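Local atomic coordinates of N-acetyl-L-2,4-diaminobutyric acid deacetylase (Ruegeria pomeroyi, PDB entry 6TWL), a protein that probably removes the acetyl group from N-acetyl-L-2,4-diaminobutyrate as a zinc-dependent deacetylase in the bacterial breakdown of ectoine. Residues P49-T54 with G82-V87; T132-A137 with T196-M201; L139-H144 with V204-E209. All coordinates share one frame; numbering follows the deposited sequence.

How the contacts relate
Along the chain contact 1 closes before the other two open, whereas contacts 2 and 3 alternate: helix 121-133 leads into strand 139-142, and helix 194-201 into strand 204-209. Contacts 1 and 3 belong to one mixed sheet, in which the parallel strands run 82-87, 50-54, 139-142, 204-209; contact 2 packs on this sheet, L134 against L52 and V198 against L205 and A140. The three centres are each about 12 Å apart. T54 OG1 of contact 1 reaches D142 OD1 of contact 3, close to the zinc site to which H144 and E209 belong. All lie in the catalytic domain of the succinylglutamate desuccinylase/aspartoacylase family, and H144 and E209 come at the C-terminal ends of the paired central segments.

Contact 1 (P49-T54 with G82-V87); sequences PTALLT and GRLIIV
T50 and R83 pair side-on near the start of two parallel strands: R83 NE gives its hydrogen to T50 OG1 at 2.9 Å, and NH2 adds a longer bond to the same oxygen. OG1 lies only about 7° out of the guanidinium plane. The arginine gets there by a bend at chi3 (59°) in an otherwise extended chain, and its NH1 goes on to the L12 carbonyl. Further along, the backbones are closely knit. I85 N to A51 O (2.8 Å), L53 N to I85 O and V87 N to L53 O are all nearly straight. On the face of A51 and L53, L53 CD1 rests 3.8 Å from I86 CG1 and also meets L84 CD2. The P49 end is looser: P49 is partly exposed, its ring stays 4.7 Å from the other strand, and the bond from R83 N to P49 O is bent to 140°. G82 suits this spot, since a side chain would run into P49 O. The strands begin and end a beta-alpha-beta unit whose helix 63-74 covers L53 and I86, while helix 218-234 covers A51 and L84; strand 139-142 continues the sheet beyond 50-54.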
# COMPACT_ATOMS: atom_id res chain seq x y z
N PRO A 49 -16.90 0.00 -14.18
CA PRO A 49 -15.53 0.54 -14.07
C PRO A 49 -14.51 -0.56 -13.83
O PRO A 49 -14.83 -1.74 -13.64
CB PRO A 49 -15.61 1.50 -12.88
CG PRO A 49 -16.82 1.10 -12.12
CD PRO A 49 -17.77 0.42 -13.07
N THR A 50 -13.25 -0.15 -13.83
CA THR A 50 -12.11 -1.06 -13.71
C THR A 50 -11.29 -0.69 -12.48
O THR A 50 -10.94 0.48 -12.29
CB THR A 50 -11.24 -1.01 -14.96
OG1 THR A 50 -11.86 -1.75 -16.01
CG2 THR A 50 -9.86 -1.59 -14.68
N ALA A 51 -11.00 -1.68 -11.65
CA ALA A 51 -10.14 -1.49 -10.49
C ALA A 51 -8.79 -2.14 -10.74
O ALA A 51 -8.71 -3.29 -11.17
CB ALA A 51 -10.78 -2.08 -9.23
N LEU A 52 -7.72 -1.38 -10.49
CA LEU A 52 -6.35 -1.87 -10.59
C LEU A 52 -5.81 -2.06 -9.18
O LEU A 52 -5.57 -1.08 -8.46
CB LEU A 52 -5.49 -0.89 -11.40
CG LEU A 52 -4.01 -1.20 -11.62
CD1 LEU A 52 -3.81 -2.60 -12.16
CD2 LEU A 52 -3.42 -0.18 -12.57
N LEU A 53 -5.64 -3.31 -8.76
CA LEU A 53 -5.29 -3.65 -7.39
C LEU A 53 -3.91 -4.29 -7.37
O LEU A 53 -3.71 -5.36 -7.95
CB LEU A 53 -6.34 -4.59 -6.78
CG LEU A 53 -7.78 -4.32 -7.24
CD1 LEU A 53 -8.68 -5.53 -6.99
CD2 LEU A 53 -8.34 -3.09 -6.54
N THR A 54 -2.96 -3.64 -6.69
CA THR A 54 -1.59 -4.14 -6.60
C THR A 54 -1.24 -4.37 -5.14
O THR A 54 -1.58 -3.55 -4.27
CB THR A 54 -0.58 -3.17 -7.27
OG1 THR A 54 -0.71 -1.85 -6.71
CG2 THR A 54 -0.87 -3.07 -8.76
N GLY A 82 -18.17 -4.78 -14.28
CA GLY A 82 -16.98 -4.01 -14.55
C GLY A 82 -15.78 -4.91 -14.74
O GLY A 82 -15.87 -5.92 -15.44
N ARG A 83 -14.65 -4.57 -14.13
CA ARG A 83 -13.45 -5.36 -14.33
C ARG A 83 -12.49 -5.17 -13.17
O ARG A 83 -12.30 -4.04 -12.69
CB ARG A 83 -12.76 -4.99 -15.65
CG ARG A 83 -11.41 -5.65 -15.83
CD ARG A 83 -10.81 -5.36 -17.20
NE ARG A 83 -10.64 -3.94 -17.43
CZ ARG A 83 -10.01 -3.43 -18.49
NH1 ARG A 83 -9.49 -4.24 -19.40
NH2 ARG A 83 -9.90 -2.12 -18.63
N LEU A 84 -11.90 -6.26 -12.71
CA LEU A 84 -10.84 -6.25 -11.71
C LEU A 84 -9.54 -6.72 -12.35
O LEU A 84 -9.51 -7.78 -12.98
CB LEU A 84 -11.18 -7.15 -10.52
CG LEU A 84 -12.45 -6.90 -9.71
CD1 LEU A 84 -12.76 -8.13 -8.87
CD2 LEU A 84 -12.28 -5.68 -8.84
N ILE A 85 -8.48 -5.94 -12.17
CA ILE A 85 -7.13 -6.36 -12.56
C ILE A 85 -6.33 -6.48 -11.27
O ILE A 85 -6.03 -5.47 -10.61
CB ILE A 85 -6.48 -5.38 -13.55
CG1 ILE A 85 -7.40 -5.16 -14.74
CG2 ILE A 85 -5.14 -5.92 -14.02
CD1 ILE A 85 -6.87 -4.15 -15.75
N ILE A 86 -5.98 -7.71 -10.90
CA ILE A 86 -5.41 -8.02 -9.60
C ILE A 86 -3.96 -8.42 -9.79
O ILE A 86 -3.67 -9.43 -10.46
CB ILE A 86 -6.20 -9.12 -8.89
CG1 ILE A 86 -7.67 -8.71 -8.75
CG2 ILE A 86 -5.60 -9.42 -7.52
CD1 ILE A 86 -8.59 -9.86 -8.43
N VAL A 87 -3.05 -7.65 -9.21
CA VAL A 87 -1.62 -7.94 -9.22
C VAL A 87 -1.19 -8.15 -7.77
O VAL A 87 -0.79 -7.18 -7.10
CB VAL A 87 -0.82 -6.81 -9.89
CG1 VAL A 87 0.64 -7.22 -10.07
CG2 VAL A 87 -1.45 -6.43 -11.22

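Contact 2 (T132-A137 with T196-M201)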
# COMPACT_ATOMS: atom_id res chain seq x y z
N THR A 132 -0.36 1.60 -20.32
CA THR A 132 -1.38 0.63 -20.69
C THR A 132 -2.36 0.33 -19.57
O THR A 132 -3.57 0.43 -19.78
CB THR A 132 -0.72 -0.67 -21.19
OG1 THR A 132 0.15 -0.38 -22.28
CG2 THR A 132 -1.78 -1.66 -21.65
N LEU A 133 -1.88 -0.03 -18.37
CA LEU A 133 -2.80 -0.46 -17.32
C LEU A 133 -3.46 0.73 -16.61
O LEU A 133 -4.68 0.75 -16.45
CB LEU A 133 -2.08 -1.36 -16.31
CG LEU A 133 -1.62 -2.72 -16.84
CD1 LEU A 133 -1.04 -3.56 -15.72
CD2 LEU A 133 -2.77 -3.45 -17.52
N LEU A 134 -2.67 1.70 -16.17
CA LEU A 134 -3.23 2.82 -15.42
C LEU A 134 -4.25 3.66 -16.19
O LEU A 134 -5.28 4.01 -15.58
CB LEU A 134 -2.10 3.74 -14.91
CG LEU A 134 -1.46 3.40 -13.57
CD1 LEU A 134 -0.47 4.48 -13.18
CD2 LEU A 134 -2.53 3.25 -12.51
N PRO A 135 -4.05 4.01 -17.46
CA PRO A 135 -5.06 4.85 -18.14
C PRO A 135 -6.44 4.21 -18.17
O PRO A 135 -7.44 4.93 -18.06
CB PRO A 135 -4.49 5.01 -19.55
CG PRO A 135 -3.02 4.92 -19.35
CD PRO A 135 -2.85 3.85 -18.31
N MET A 136 -6.52 2.89 -18.28
CA MET A 136 -7.79 2.19 -18.36
C MET A 136 -8.36 1.86 -16.98
O MET A 136 -9.33 1.09 -16.89
CB MET A 136 -7.63 0.91 -19.18
CG MET A 136 -6.87 -0.19 -18.45
SD MET A 136 -6.01 -1.36 -19.53
CE MET A 136 -7.33 -1.86 -20.62
N ALA A 137 -7.81 2.43 -15.92
CA ALA A 137 -8.23 2.14 -14.56
C ALA A 137 -9.03 3.32 -14.01
O ALA A 137 -8.62 4.47 -14.16
CB ALA A 137 -7.03 1.85 -13.65
N THR A 196 2.85 7.93 -7.03
CA THR A 196 2.91 9.26 -7.62
C THR A 196 2.32 9.26 -9.03
O THR A 196 1.67 10.23 -9.43
CB THR A 196 4.36 9.75 -7.65
OG1 THR A 196 4.95 9.59 -6.35
CG2 THR A 196 4.41 11.22 -8.04
N ALA A 197 2.54 8.19 -9.79
CA ALA A 197 1.98 8.11 -11.13
C ALA A 197 0.46 8.17 -11.11
O ALA A 197 -0.15 8.86 -11.94
CB ALA A 197 2.46 6.83 -11.83
N VAL A 198 -0.16 7.46 -10.17
CA VAL A 198 -1.62 7.48 -10.05
C VAL A 198 -2.10 8.86 -9.64
O VAL A 198 -3.00 9.44 -10.25
CB VAL A 198 -2.09 6.40 -9.07
CG1 VAL A 198 -3.60 6.24 -9.14
CG2 VAL A 198 -1.40 5.07 -9.36
N GLU A 199 -1.50 9.42 -8.58
CA GLU A 199 -1.87 10.75 -8.11
C GLU A 199 -1.78 11.78 -9.23
O GLU A 199 -2.72 12.56 -9.45
CB GLU A 199 -0.97 11.16 -6.94
CG GLU A 199 -1.22 10.41 -5.64
CD GLU A 199 0.04 10.20 -4.82
OE1 GLU A 199 1.08 10.79 -5.17
OE2 GLU A 199 -0.02 9.44 -3.83
N GLU A 200 -0.67 11.78 -9.97
CA GLU A 200 -0.44 12.79 -10.99
C GLU A 200 -1.24 12.55 -12.27
O GLU A 200 -1.40 13.48 -13.07
CB GLU A 200 1.05 12.87 -11.32
CG GLU A 200 1.87 13.54 -10.24
CD GLU A 200 3.34 13.65 -10.62
OE1 GLU A 200 3.72 13.13 -11.69
OE2 GLU A 200 4.10 14.25 -9.84
N MET A 201 -1.72 11.33 -12.49
CA MET A 201 -2.68 11.07 -13.56
C MET A 201 -4.09 11.52 -13.18
O MET A 201 -4.97 11.53 -14.05
CB MET A 201 -2.68 9.59 -13.93
CG MET A 201 -3.28 9.26 -15.29
SD MET A 201 -3.07 7.54 -15.76
CE MET A 201 -1.32 7.50 -16.12
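The turn that leads from helix 121-133 towards strand 139-142 packs here against helix 194-201, on one side of the central sheet of the catalytic domain. L134 carries the contact, at the first position of a type I beta turn closed by the bond from A137 N to L134 O (3.0 Å). Its side chain projects from the turn to the helix and meets V198 at about a right angle. L134 CD2 lies 3.8 Å from V198 CG2, while CD1 touches that same methyl and also A197 CB at 4.0 Å, so the forked end of the leucine spans two successive helix residues. With CG1 anti to the backbone N (chi1 -170°), V198 has its other methyl, CG2, anti to the carbonyl carbon and turned to the leucine.

M201, one turn further along, closes over the base of the leucine. Its chain is extended through chi2 (173°) and then bends at chi3, bringing both SD and CE to 4.0 Å from L134 CB. SD lies as far from P135 N and, more loosely, 4.4 Å from P135 CG. P135 and M201 sit towards the surface, whereas L134, A197 and V198 are buried. The touching groups are apolar; nearby, the P135 and A137 carbonyls both receive K203 NZ. Beneath them, L134 also rests on L52 of strand 50-54 and V198 on L205 of strand 204-209. This is the layered packing of an alpha/beta fold, in which helices and connecting turns cover the face of a largely parallel central sheet.

Contact 3 (L139-H144 with V204-E209)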
# COMPACT_ATOMS: atom_id res chain seq x y z
N LEU A 139 -10.16 3.06 -10.65
CA LEU A 139 -9.85 2.99 -9.23
C LEU A 139 -8.57 2.20 -9.06
O LEU A 139 -8.41 1.13 -9.66
CB LEU A 139 -10.99 2.33 -8.46
CG LEU A 139 -10.67 1.88 -7.04
CD1 LEU A 139 -10.58 3.06 -6.08
CD2 LEU A 139 -11.72 0.88 -6.61
N ALA A 140 -7.66 2.71 -8.24
CA ALA A 140 -6.43 2.02 -7.89
C ALA A 140 -6.38 1.84 -6.38
O ALA A 140 -6.56 2.81 -5.63
CB ALA A 140 -5.20 2.79 -8.38
N VAL A 141 -6.14 0.62 -5.93
CA VAL A 141 -5.93 0.32 -4.52
C VAL A 141 -4.52 -0.22 -4.37
O VAL A 141 -4.21 -1.28 -4.92
CB VAL A 141 -6.95 -0.70 -3.99
CG1 VAL A 141 -6.73 -0.94 -2.50
CG2 VAL A 141 -8.37 -0.23 -4.25
N ASP A 142 -3.67 0.50 -3.63
CA ASP A 142 -2.27 0.10 -3.46
C ASP A 142 -2.03 -0.26 -2.01
O ASP A 142 -2.00 0.62 -1.14
CB ASP A 142 -1.30 1.20 -3.92
CG ASP A 142 0.11 0.67 -4.15
OD1 ASP A 142 0.25 -0.54 -4.42
OD2 ASP A 142 1.07 1.46 -4.08
N PHE A 143 -1.84 -1.55 -1.74
CA PHE A 143 -1.59 -2.03 -0.39
C PHE A 143 -0.12 -1.84 -0.02
O PHE A 143 0.77 -2.27 -0.77
CB PHE A 143 -1.97 -3.50 -0.27
CG PHE A 143 -3.45 -3.76 -0.22
CD1 PHE A 143 -4.16 -3.59 0.95
CD2 PHE A 143 -4.13 -4.19 -1.35
CE1 PHE A 143 -5.52 -3.82 1.00
CE2 PHE A 143 -5.49 -4.43 -1.31
CZ PHE A 143 -6.18 -4.25 -0.13
N HIS A 144 0.13 -1.21 1.12
CA HIS A 144 1.43 -1.24 1.76
C HIS A 144 1.28 -1.85 3.15
O HIS A 144 0.18 -2.01 3.67
CB HIS A 144 2.07 0.15 1.90
CG HIS A 144 1.98 1.00 0.67
ND1 HIS A 144 2.53 0.63 -0.53
CD2 HIS A 144 1.44 2.23 0.48
CE1 HIS A 144 2.32 1.58 -1.42
NE2 HIS A 144 1.66 2.56 -0.83
N VAL A 204 -8.38 8.00 -8.98
CA VAL A 204 -8.80 7.68 -7.63
C VAL A 204 -7.85 6.63 -7.08
O VAL A 204 -7.73 5.53 -7.63
CB VAL A 204 -10.25 7.19 -7.60
CG1 VAL A 204 -10.65 6.79 -6.18
CG2 VAL A 204 -11.18 8.26 -8.14
N LEU A 205 -7.16 6.97 -5.99
CA LEU A 205 -6.18 6.09 -5.37
C LEU A 205 -6.46 6.01 -3.88
O LEU A 205 -6.61 7.05 -3.22
CB LEU A 205 -4.75 6.62 -5.61
CG LEU A 205 -3.63 5.97 -4.80
CD1 LEU A 205 -3.34 4.58 -5.33
CD2 LEU A 205 -2.37 6.83 -4.83
N VAL A 206 -6.54 4.79 -3.35
CA VAL A 206 -6.48 4.57 -1.91
C VAL A 206 -5.29 3.66 -1.63
O VAL A 206 -5.12 2.63 -2.29
CB VAL A 206 -7.79 3.98 -1.34
CG1 VAL A 206 -8.22 2.71 -2.07
CG2 VAL A 206 -7.63 3.71 0.17
N THR A 207 -4.45 4.08 -0.69
CA THR A 207 -3.31 3.31 -0.23
C THR A 207 -3.55 2.90 1.21
O THR A 207 -4.46 3.41 1.87
CB THR A 207 -2.02 4.13 -0.34
OG1 THR A 207 -2.13 5.30 0.49
CG2 THR A 207 -1.79 4.56 -1.78
N THR A 208 -2.75 1.96 1.69
CA THR A 208 -2.94 1.40 3.02
C THR A 208 -1.61 1.28 3.74
O THR A 208 -0.54 1.37 3.14
CB THR A 208 -3.60 0.01 2.98
OG1 THR A 208 -2.65 -0.95 2.51
CG2 THR A 208 -4.82 -0.00 2.07
N GLU A 209 -1.70 1.10 5.06
CA GLU A 209 -0.62 0.56 5.88
C GLU A 209 -1.33 -0.29 6.93
O GLU A 209 -1.84 0.24 7.92
CB GLU A 209 0.23 1.65 6.53
CG GLU A 209 1.09 2.46 5.56
CD GLU A 209 2.39 1.78 5.21
OE1 GLU A 209 2.62 0.65 5.70
OE2 GLU A 209 3.19 2.38 4.47
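With chi1 of T208 at 73°, OG1 stands between its own backbone N and carbonyl carbon, turned to accept H144 N at 3.1 Å; F143 CD1 also lies 3.4 Å from this oxygen. The chi1 of H144, -45°, sets its ring anti to the carbonyl carbon, with T208 O near the ring plane at its edge, 3.4 Å from CD2. H144 N makes a second, weak bond to T208 O. A valine in place of T208 would probably leave H144 N with that weak bond alone and allow the metal-binding histidine more play.

E209 OE2 comes to 3.6 Å from H144 CB. Both residues are zinc ligands, although no metal is bound in this model, and E61 of the same site lies beside the histidine. H144 NE2 bonds D195 OD2, and its ND1 has a weak bond to N57.

Before this end the strands pair as regular parallel neighbours: A140 N to V204 O and D142 N to V206 O are both 2.9 Å, with V206 N to A140 O between them. The regularity slackens towards the histidine, where T208 N to D142 O is weak. Side by side on one face, V141 CG2 and V206 CG1 touch at 3.7 Å. D142 OD1 hydrogen-bonds T54 OG1 of strand 50-54, which borders strand 139-142. Helix 167-177 covers V204, F143 and T208, helix 194-201 packs on L205 and T207, and strand 155-158 continues the sheet beyond 204-209.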